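Local coordinates for PA14 domain-containing protein (Clostridium clariflavum, PDB 6QDI), which probably senses plant biomass outside the cell, its tandem calcium-binding PA14 domains recognising sugars as part of an RsgI-type anti-sigma factor, at residues G51-I65 against E92-I106. Numbering follows the deposited sequence. Where two conformers were deposited one is given.
Sequences GKIRPLYSEEYTFYI and EMGKIYLEAGKLYDI
Asp105 OD1 is gripped by two donors: Lys52 NZ makes a salt bridge to it at 2.7 Å, coming from above the carboxylate plane, and a water that also donates to Gly51 O adds a second bond. Lys52 reaches it by bending at chi2 (-76°), which lays its chain alongside Asp105. A further water joins NZ to Leu103 O, while Asp105 OD2 goes to Asn77 ND2. The backbones that carry these two side chains, strands 51-53 and 104-106, pair antiparallel, with Ile53 N bonded to Tyr104 O at 2.8 Å.

Segment 51-65 crosses from this sheet to the other through residues 54-58, and 92-106 makes the same crossing in the reverse direction through 99-103, so that 59-65 lies antiparallel to 93-98; both crossings lie at one end of the two-sheet beta sandwich of the first PA14 domain. Here Gly101 N, in the type II turn 99-102, donates a hydrogen bond to Pro55 O at 2.9 Å. Ser58 OG, placed beside its own backbone N (chi1 -62°), takes the Ala100 N-H at 2.8 Å and almost straight, 177° at the hydrogen.

Where the two crossings meet, Pro55 CG packs on Leu98 CB at 3.7 Å, and Pro55 CD sits in plane at the edge of the Tyr104 ring. Leu98 CD2 lies over the centre of one face of that ring, 3.6 Å above it, and Lys102 CG covers the opposite face nearer the rim. Further along the second strand pair, Ile96 CG2 comes to the edge of the Phe63 ring, 3.8 Å from Phe63 CE1. On the outer side of the second sheet, Met93 SD makes an oblique Met-aromatic contact with Tyr64, whose hydroxyl bonds Ser124 on strand 117-125.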
ATOM      1  N   GLY A  51      -3.089  10.965 -14.950  1.00  9.72           N
ATOM      2  CA  GLY A  51      -2.959  11.275 -16.358  1.00  9.43           C
ATOM      3  C   GLY A  51      -3.646  12.587 -16.630  1.00  9.44           C
ATOM      4  O   GLY A  51      -3.644  13.509 -15.796  1.00  9.99           O
ATOM      5  N   LYS A  52      -4.228  12.692 -17.824  1.00 10.65           N
ATOM      6  CA  LYS A  52      -4.935  13.902 -18.262  1.00 10.93           C
ATOM      7  C   LYS A  52      -6.342  13.559 -18.686  1.00 10.40           C
ATOM      8  O   LYS A  52      -6.604  12.423 -19.102  1.00 11.19           O
ATOM      9  CB  LYS A  52      -4.232  14.545 -19.436  1.00 12.62           C
ATOM     10  CG  LYS A  52      -2.775  14.828 -19.217  1.00 14.83           C
ATOM     11  CD  LYS A  52      -2.531  16.029 -18.349  1.00 17.82           C
ATOM     12  CE  LYS A  52      -1.071  16.513 -18.529  1.00 19.67           C
ATOM     13  NZ  LYS A  52      -0.781  17.691 -17.692  1.00 20.55           N
ATOM     14  N   ILE A  53      -7.211  14.550 -18.550  1.00 10.13           N
ATOM     15  CA  ILE A  53      -8.614  14.458 -18.982  1.00 10.98           C
ATOM     16  C   ILE A  53      -8.923  15.617 -19.925  1.00 11.53           C
ATOM     17  O   ILE A  53      -8.479  16.739 -19.677  1.00 12.08           O
ATOM     18  CB  ILE A  53      -9.581  14.401 -17.779  1.00 10.85           C
ATOM     19  CG1 ILE A  53     -11.018  14.170 -18.223  1.00 11.39           C
ATOM     20  CG2 ILE A  53      -9.482  15.630 -16.926  1.00 10.66           C
ATOM     21  CD1 ILE A  53     -11.945  13.842 -17.068  1.00 11.48           C
ATOM     22  N   ARG A  54      -9.672  15.302 -20.989  1.00 11.42           N
ATOM     23  CA  ARG A  54     -10.009  16.263 -22.051  0.50 13.04           C
ATOM     24  C   ARG A  54     -11.521  16.374 -22.180  1.00 13.73           C
ATOM     25  O   ARG A  54     -12.133  15.511 -22.799  1.00 15.68           O
ATOM     26  CB  ARG A  54      -9.436  15.810 -23.401  0.50 14.32           C
ATOM     27  CG  ARG A  54      -9.857  16.695 -24.571  0.50 14.76           C
ATOM     28  CD  ARG A  54      -9.247  16.223 -25.873  0.50 17.32           C
ATOM     29  NE  ARG A  54      -9.704  14.902 -26.274  0.50 19.27           N
ATOM     30  CZ  ARG A  54     -10.970  14.506 -26.320  0.50 18.33           C
ATOM     31  NH1 ARG A  54     -11.957  15.278 -25.852  0.50 15.89           N
ATOM     32  NH2 ARG A  54     -11.242  13.282 -26.749  0.50 17.06           N
ATOM     33  N   PRO A  55     -12.139  17.435 -21.643  1.00 12.74           N
ATOM     34  CA  PRO A  55     -13.571  17.596 -21.845  1.00 13.74           C
ATOM     35  C   PRO A  55     -13.885  18.084 -23.251  1.00 13.80           C
ATOM     36  O   PRO A  55     -13.063  18.750 -23.875  1.00 15.70           O
ATOM     37  CB  PRO A  55     -13.951  18.686 -20.851  1.00 14.49           C
ATOM     38  CG  PRO A  55     -12.695  19.487 -20.715  1.00 15.98           C
ATOM     39  CD  PRO A  55     -11.567  18.513 -20.829  1.00 14.77           C
ATOM     40  N   LEU A  56     -15.091  17.783 -23.699  1.00 13.74           N
ATOM     41  CA  LEU A  56     -15.523  18.175 -25.021  1.00 14.75           C
ATOM     42  C   LEU A  56     -16.088  19.598 -25.032  1.00 15.50           C
ATOM     43  O   LEU A  56     -16.132  20.201 -26.106  1.00 19.65           O
ATOM     44  CB  LEU A  56     -16.593  17.203 -25.575  1.00 16.70           C
ATOM     45  CG  LEU A  56     -16.118  15.914 -26.236  1.00 21.11           C
ATOM     46  CD1 LEU A  56     -15.347  15.044 -25.275  1.00 23.73           C
ATOM     47  CD2 LEU A  56     -17.278  15.144 -26.835  1.00 24.72           C
ATOM     48  N   TYR A  57     -16.590  20.111 -23.910  1.00 15.18           N
ATOM     49  CA  TYR A  57     -17.325  21.379 -23.855  1.00 15.83           C
ATOM     50  C   TYR A  57     -16.752  22.354 -22.847  1.00 15.39           C
ATOM     51  O   TYR A  57     -16.109  21.934 -21.866  1.00 15.92           O
ATOM     52  CB  TYR A  57     -18.799  21.114 -23.522  1.00 16.31           C
ATOM     53  CG  TYR A  57     -19.428  20.031 -24.408  1.00 17.25           C
ATOM     54  CD1 TYR A  57     -19.799  20.300 -25.707  1.00 20.21           C
ATOM     55  CD2 TYR A  57     -19.632  18.730 -23.920  1.00 19.32           C
ATOM     56  CE1 TYR A  57     -20.356  19.311 -26.521  1.00 21.14           C
ATOM     57  CE2 TYR A  57     -20.182  17.734 -24.714  1.00 19.78           C
ATOM     58  CZ  TYR A  57     -20.544  18.019 -26.003  1.00 22.29           C
ATOM     59  OH  TYR A  57     -21.106  17.042 -26.793  1.00 28.62           O
ATOM     60  N   SER A  58     -16.974  23.653 -23.096  1.00 15.71           N
ATOM     61  CA  SER A  58     -16.679  24.745 -22.151  1.00 14.92           C
ATOM     62  C   SER A  58     -17.861  24.977 -21.211  1.00 15.32           C
ATOM     63  O   SER A  58     -18.742  25.789 -21.450  1.00 17.05           O
ATOM     64  CB  SER A  58     -16.248  26.029 -22.877  1.00 15.59           C
ATOM     65  OG  SER A  58     -15.063  25.780 -23.603  1.00 17.69           O
ATOM     66  N   GLU A  59     -17.911  24.136 -20.170  1.00 14.70           N
ATOM     67  CA  GLU A  59     -19.076  24.010 -19.306  1.00 14.16           C
ATOM     68  C   GLU A  59     -18.640  23.629 -17.899  1.00 13.90           C
ATOM     69  O   GLU A  59     -17.501  23.167 -17.680  1.00 15.12           O
ATOM     70  CB  GLU A  59     -20.039  22.927 -19.873  1.00 13.74           C
ATOM     71  CG  GLU A  59     -20.703  23.345 -21.168  1.00 15.28           C
ATOM     72  CD  GLU A  59     -21.660  22.327 -21.770  1.00 15.12           C
ATOM     73  OE1 GLU A  59     -21.714  21.174 -21.295  1.00 16.62           O
ATOM     74  OE2 GLU A  59     -22.332  22.694 -22.769  1.00 17.65           O
ATOM     75  N   GLU A  60     -19.538  23.867 -16.943  1.00 13.63           N
ATOM     76  CA  GLU A  60     -19.391  23.313 -15.586  1.00 13.63           C
ATOM     77  C   GLU A  60     -19.656  21.813 -15.647  1.00 13.64           C
ATOM     78  O   GLU A  60     -20.781  21.376 -15.935  1.00 14.00           O
ATOM     79  CB  GLU A  60     -20.321  23.977 -14.578  1.00 13.96           C
ATOM     80  CG  GLU A  60     -19.977  23.562 -13.168  1.00 15.38           C
ATOM     81  CD  GLU A  60     -20.803  24.237 -12.108  1.00 16.27           C
ATOM     82  OE1 GLU A  60     -22.045  24.272 -12.261  1.00 21.54           O
ATOM     83  OE2 GLU A  60     -20.222  24.667 -11.081  1.00 21.44           O
ATOM     84  N   TYR A  61     -18.626  21.040 -15.289  1.00 12.77           N
ATOM     85  CA  TYR A  61     -18.735  19.577 -15.202  1.00 11.77           C
ATOM     86  C   TYR A  61     -19.012  19.155 -13.786  1.00 11.28           C
ATOM     87  O   TYR A  61     -18.514  19.761 -12.825  1.00 12.44           O
ATOM     88  CB  TYR A  61     -17.447  18.917 -15.695  1.00 12.17           C
ATOM     89  CG  TYR A  61     -17.414  18.779 -17.195  1.00 12.33           C
ATOM     90  CD1 TYR A  61     -17.108  19.874 -18.009  1.00 13.51           C
ATOM     91  CD2 TYR A  61     -17.739  17.586 -17.812  1.00 12.17           C
ATOM     92  CE1 TYR A  61     -17.111  19.763 -19.382  1.00 13.90           C
ATOM     93  CE2 TYR A  61     -17.738  17.477 -19.202  1.00 12.76           C
ATOM     94  CZ  TYR A  61     -17.414  18.565 -19.988  1.00 13.34           C
ATOM     95  OH  TYR A  61     -17.382  18.496 -21.366  1.00 14.54           O
ATOM     96  N   THR A  62     -19.856  18.130 -13.660  1.00 10.88           N
ATOM     97  CA  THR A  62     -20.014  17.393 -12.412  1.00 10.17           C
ATOM     98  C   THR A  62     -19.342  16.050 -12.549  1.00 10.15           C
ATOM     99  O   THR A  62     -19.525  15.383 -13.577  1.00 11.24           O
ATOM    100  CB  THR A  62     -21.495  17.180 -12.067  1.00 11.14           C
ATOM    101  OG1 THR A  62     -22.131  18.457 -11.981  1.00 13.14           O
ATOM    102  CG2 THR A  62     -21.659  16.469 -10.735  1.00 11.63           C
ATOM    103  N   PHE A  63     -18.509  15.697 -11.559  1.00  9.80           N
ATOM    104  CA  PHE A  63     -17.919  14.373 -11.452  1.00  9.24           C
ATOM    105  C   PHE A  63     -18.619  13.611 -10.345  1.00  9.50           C
ATOM    106  O   PHE A  63     -18.863  14.199  -9.267  1.00 10.23           O
ATOM    107  CB  PHE A  63     -16.399  14.463 -11.193  1.00  9.06           C
ATOM    108  CG  PHE A  63     -15.660  14.996 -12.405  1.00  9.58           C
ATOM    109  CD1 PHE A  63     -15.501  16.372 -12.612  1.00  9.90           C
ATOM    110  CD2 PHE A  63     -15.189  14.144 -13.367  1.00 10.10           C
ATOM    111  CE1 PHE A  63     -14.909  16.847 -13.763  1.00 10.09           C
ATOM    112  CE2 PHE A  63     -14.568  14.609 -14.487  1.00 11.03           C
ATOM    113  CZ  PHE A  63     -14.405  15.957 -14.693  1.00 11.32           C
ATOM    114  N   TYR A  64     -18.960  12.359 -10.617  1.00  8.98           N
ATOM    115  CA  TYR A  64     -19.652  11.512  -9.678  1.00  8.90           C
ATOM    116  C   TYR A  64     -18.750  10.330  -9.356  1.00  8.41           C
ATOM    117  O   TYR A  64     -18.219   9.688 -10.277  1.00 10.35           O
ATOM    118  CB  TYR A  64     -20.958  10.951 -10.262  1.00  9.69           C
ATOM    119  CG  TYR A  64     -21.871  11.972 -10.890  1.00 10.96           C
ATOM    120  CD1 TYR A  64     -21.640  12.454 -12.164  1.00 11.48           C
ATOM    121  CD2 TYR A  64     -22.992  12.427 -10.226  1.00 12.30           C
ATOM    122  CE1 TYR A  64     -22.501  13.362 -12.774  1.00 11.61           C
ATOM    123  CE2 TYR A  64     -23.874  13.339 -10.828  1.00 12.54           C
ATOM    124  CZ  TYR A  64     -23.589  13.828 -12.062  1.00 12.40           C
ATOM    125  OH  TYR A  64     -24.473  14.729 -12.626  1.00 14.34           O
ATOM    126  N   ILE A  65     -18.658   9.999  -8.075  1.00  8.59           N
ATOM    127  CA  ILE A  65     -17.968   8.824  -7.634  1.00  8.98           C
ATOM    128  C   ILE A  65     -18.894   7.921  -6.843  1.00  8.38           C
ATOM    129  O   ILE A  65     -19.605   8.369  -5.957  1.00 10.25           O
ATOM    130  CB  ILE A  65     -16.711   9.206  -6.857  1.00 10.78           C
ATOM    131  CG1 ILE A  65     -15.669   9.764  -7.863  1.00 13.46           C
ATOM    132  CG2 ILE A  65     -16.095   7.986  -6.191  1.00 14.40           C
ATOM    133  CD1 ILE A  65     -14.286  10.112  -7.413  1.00 18.56           C
ATOM    134  N   GLU A  92     -21.023  10.453  -4.524  1.00 15.37           N
ATOM    135  CA  GLU A  92     -20.171  11.599  -4.204  1.00 12.57           C
ATOM    136  C   GLU A  92     -20.129  12.487  -5.425  1.00 12.95           C
ATOM    137  O   GLU A  92     -20.020  11.960  -6.508  1.00 15.90           O
ATOM    138  CB  GLU A  92     -18.752  11.167  -3.824  1.00 13.14           C
ATOM    139  CG  GLU A  92     -18.597  10.101  -2.723  1.00 13.41           C
ATOM    140  CD  GLU A  92     -19.129  10.482  -1.343  1.00 13.29           C
ATOM    141  OE1 GLU A  92     -19.789  11.565  -1.216  1.00 17.09           O
ATOM    142  OE2 GLU A  92     -18.945   9.731  -0.409  1.00 15.61           O
ATOM    143  N   MET A  93     -20.126  13.832  -5.260  1.00 11.04           N
ATOM    144  CA  MET A  93     -20.026  14.723  -6.411  1.00 10.63           C
ATOM    145  C   MET A  93     -19.085  15.881  -6.137  1.00 10.37           C
ATOM    146  O   MET A  93     -18.940  16.344  -5.017  1.00 11.76           O
ATOM    147  CB  MET A  93     -21.385  15.314  -6.794  1.00 11.75           C
ATOM    148  CG  MET A  93     -22.407  14.308  -7.283  1.00 14.75           C
ATOM    149  SD  MET A  93     -24.056  14.959  -7.588  1.00 19.76           S
ATOM    150  CE  MET A  93     -24.677  15.067  -5.916  1.00 21.24           C
ATOM    151  N   GLY A  94     -18.459  16.333  -7.212  1.00 10.06           N
ATOM    152  CA  GLY A  94     -17.714  17.591  -7.188  1.00 11.19           C
ATOM    153  C   GLY A  94     -17.875  18.255  -8.551  1.00 11.59           C
ATOM    154  O   GLY A  94     -18.014  17.578  -9.577  1.00 13.00           O
ATOM    155  N   LYS A  95     -17.838  19.592  -8.558  1.00 11.45           N
ATOM    156  CA  LYS A  95     -18.066  20.361  -9.785  1.00 12.25           C
ATOM    157  C   LYS A  95     -16.850  21.214 -10.094  1.00 12.11           C
ATOM    158  O   LYS A  95     -16.162  21.680  -9.159  1.00 13.37           O
ATOM    159  CB  LYS A  95     -19.298  21.250  -9.615  1.00 14.41           C
ATOM    160  CG  LYS A  95     -20.592  20.461  -9.502  1.00 17.49           C
ATOM    161  CD  LYS A  95     -21.808  21.354  -9.597  1.00 21.88           C
ATOM    162  CE  LYS A  95     -22.111  21.996  -8.271  1.00 26.47           C
ATOM    163  NZ  LYS A  95     -23.518  22.483  -8.283  1.00 29.29           N
ATOM    164  N   ILE A  96     -16.610  21.441 -11.385  1.00 11.87           N
ATOM    165  CA  ILE A  96     -15.512  22.315 -11.828  1.00 12.06           C
ATOM    166  C   ILE A  96     -15.764  22.771 -13.269  1.00 12.37           C
ATOM    167  O   ILE A  96     -16.220  21.973 -14.108  1.00 11.94           O
ATOM    168  CB  ILE A  96     -14.137  21.606 -11.710  1.00 12.44           C
ATOM    169  CG1 ILE A  96     -12.985  22.563 -12.053  1.00 12.57           C
ATOM    170  CG2 ILE A  96     -14.087  20.323 -12.510  1.00 12.21           C
ATOM    171  CD1 ILE A  96     -11.656  22.031 -11.577  1.00 14.83           C
ATOM    172  N   TYR A  97     -15.517  24.049 -13.544  1.00 12.75           N
ATOM    173  CA  TYR A  97     -15.610  24.591 -14.882  0.50 12.70           C
ATOM    174  C   TYR A  97     -14.380  24.210 -15.697  1.00 12.96           C
ATOM    175  O   TYR A  97     -13.265  24.407 -15.237  1.00 14.34           O
ATOM    176  CB  TYR A  97     -15.724  26.107 -14.816  0.50 13.57           C
ATOM    177  CG  TYR A  97     -15.974  26.662 -16.168  0.50 14.19           C
ATOM    178  CD1 TYR A  97     -17.246  26.656 -16.692  0.50 14.32           C
ATOM    179  CD2 TYR A  97     -14.936  27.099 -16.947  0.50 14.32           C
ATOM    180  CE1 TYR A  97     -17.489  27.124 -17.944  0.50 15.53           C
ATOM    181  CE2 TYR A  97     -15.172  27.569 -18.214  0.50 16.08           C
ATOM    182  CZ  TYR A  97     -16.460  27.553 -18.702  0.50 14.41           C
ATOM    183  OH  TYR A  97     -16.779  28.035 -19.954  0.50 21.97           O
ATOM    184  N   LEU A  98     -14.580  23.670 -16.899  1.00 13.43           N
ATOM    185  CA  LEU A  98     -13.497  23.270 -17.784  1.00 13.72           C
ATOM    186  C   LEU A  98     -13.753  23.847 -19.172  1.00 15.02           C
ATOM    187  O   LEU A  98     -14.904  24.130 -19.524  1.00 16.49           O
ATOM    188  CB  LEU A  98     -13.345  21.760 -17.838  1.00 13.97           C
ATOM    189  CG  LEU A  98     -13.184  21.029 -16.495  1.00 12.47           C
ATOM    190  CD1 LEU A  98     -13.254  19.536 -16.713  1.00 14.33           C
ATOM    191  CD2 LEU A  98     -11.866  21.378 -15.856  1.00 13.68           C
ATOM    192  N   GLU A  99     -12.674  24.005 -19.929  1.00 14.40           N
ATOM    193  CA  GLU A  99     -12.712  24.513 -21.284  1.00 14.76           C
ATOM    194  C   GLU A  99     -12.598  23.393 -22.312  1.00 16.01           C
ATOM    195  O   GLU A  99     -11.758  22.485 -22.215  1.00 16.20           O
ATOM    196  CB  GLU A  99     -11.541  25.479 -21.506  1.00 16.49           C
ATOM    197  CG  GLU A  99     -11.587  26.732 -20.651  1.00 21.14           C
ATOM    198  CD  GLU A  99     -10.505  27.756 -21.021  1.00 22.72           C
ATOM    199  OE1 GLU A  99     -10.682  28.471 -21.931  1.00 49.15           O
ATOM    200  OE2 GLU A  99      -9.503  27.735 -20.248  1.00 34.74           O
ATOM    201  N   ALA A 100     -13.384  23.534 -23.371  1.00 15.96           N
ATOM    202  CA  ALA A 100     -13.387  22.587 -24.442  1.00 15.40           C
ATOM    203  C   ALA A 100     -12.039  22.270 -25.023  1.00 16.35           C
ATOM    204  O   ALA A 100     -11.301  23.176 -25.375  1.00 17.30           O
ATOM    205  CB  ALA A 100     -14.292  23.107 -25.536  1.00 16.77           C
ATOM    206  N   GLY A 101     -11.701  20.990 -25.120  1.00 16.41           N
ATOM    207  CA  GLY A 101     -10.500  20.551 -25.768  1.00 17.50           C
ATOM    208  C   GLY A 101      -9.206  20.704 -25.017  1.00 17.14           C
ATOM    209  O   GLY A 101      -8.158  20.242 -25.482  1.00 20.78           O
ATOM    210  N   LYS A 102      -9.262  21.310 -23.839  1.00 18.76           N
ATOM    211  CA  LYS A 102      -8.054  21.541 -23.049  1.00 17.44           C
ATOM    212  C   LYS A 102      -7.722  20.294 -22.207  1.00 16.62           C
ATOM    213  O   LYS A 102      -8.625  19.596 -21.730  1.00 17.56           O
ATOM    214  CB  LYS A 102      -8.270  22.766 -22.151  1.00 19.64           C
ATOM    215  CG  LYS A 102      -7.061  23.191 -21.336  1.00 25.59           C
ATOM    216  CD  LYS A 102      -7.226  24.564 -20.695  1.00 31.19           C
ATOM    217  CE  LYS A 102      -5.871  25.206 -20.438  1.00 39.41           C
ATOM    218  NZ  LYS A 102      -5.948  26.241 -19.378  1.00 48.97           N
ATOM    219  N   LEU A 103      -6.431  19.989 -22.093  1.00 17.00           N
ATOM    220  CA  LEU A 103      -5.993  18.866 -21.271  1.00 16.66           C
ATOM    221  C   LEU A 103      -5.798  19.320 -19.839  1.00 15.63           C
ATOM    222  O   LEU A 103      -5.071  20.294 -19.581  1.00 19.31           O
ATOM    223  CB  LEU A 103      -4.662  18.311 -21.756  1.00 19.99           C
ATOM    224  CG  LEU A 103      -4.711  17.579 -23.074  1.00 23.94           C
ATOM    225  CD1 LEU A 103      -3.305  17.400 -23.642  1.00 29.04           C
ATOM    226  CD2 LEU A 103      -5.396  16.242 -22.891  1.00 24.68           C
ATOM    227  N   TYR A 104      -6.383  18.590 -18.913  1.00 13.10           N
ATOM    228  CA  TYR A 104      -6.270  18.874 -17.504  1.00 12.23           C
ATOM    229  C   TYR A 104      -5.685  17.694 -16.762  1.00 10.32           C
ATOM    230  O   TYR A 104      -5.949  16.551 -17.086  1.00 11.51           O
ATOM    231  CB  TYR A 104      -7.624  19.167 -16.912  1.00 13.06           C
ATOM    232  CG  TYR A 104      -8.263  20.423 -17.460  1.00 13.01           C
ATOM    233  CD1 TYR A 104      -7.980  21.670 -16.889  1.00 13.91           C
ATOM    234  CD2 TYR A 104      -9.170  20.389 -18.503  1.00 13.93           C
ATOM    235  CE1 TYR A 104      -8.548  22.841 -17.355  1.00 14.35           C
ATOM    236  CE2 TYR A 104      -9.765  21.555 -18.971  1.00 14.04           C
ATOM    237  CZ  TYR A 104      -9.455  22.779 -18.390  1.00 14.81           C
ATOM    238  OH  TYR A 104     -10.043  23.940 -18.868  1.00 18.39           O
ATOM    239  N   ASP A 105      -4.905  17.971 -15.725  1.00 10.28           N
ATOM    240  CA  ASP A 105      -4.464  16.919 -14.850  1.00  9.98           C
ATOM    241  C   ASP A 105      -5.663  16.246 -14.177  1.00  9.80           C
ATOM    242  O   ASP A 105      -6.647  16.907 -13.830  1.00 10.64           O
ATOM    243  CB  ASP A 105      -3.556  17.486 -13.787  1.00 11.16           C
ATOM    244  CG  ASP A 105      -2.232  17.950 -14.363  1.00 12.98           C
ATOM    245  OD1 ASP A 105      -1.659  17.199 -15.180  1.00 16.28           O
ATOM    246  OD2 ASP A 105      -1.775  19.001 -13.975  1.00 18.70           O
ATOM    247  N   ILE A 106      -5.531  14.946 -13.966  1.00  8.98           N
ATOM    248  CA  ILE A 106      -6.487  14.183 -13.185  1.00  8.26           C
ATOM    249  C   ILE A 106      -5.652  13.250 -12.305  1.00  8.08           C
ATOM    250  O   ILE A 106      -4.720  12.593 -12.772  1.00  9.53           O
ATOM    251  CB  ILE A 106      -7.542  13.418 -14.040  1.00  8.91           C
ATOM    252  CG1 ILE A 106      -8.446  12.571 -13.148  1.00  9.18           C
ATOM    253  CG2 ILE A 106      -6.891  12.595 -15.133  1.00  9.48           C
ATOM    254  CD1 ILE A 106      -9.686  12.093 -13.875  1.00  9.90           C
TER
HETATM  255  O   HOH W   1      -1.441  14.631 -14.434  1.00 27.13           O
HETATM  256  O   HOH W   2      -2.070  19.713 -19.190  1.00 37.01           O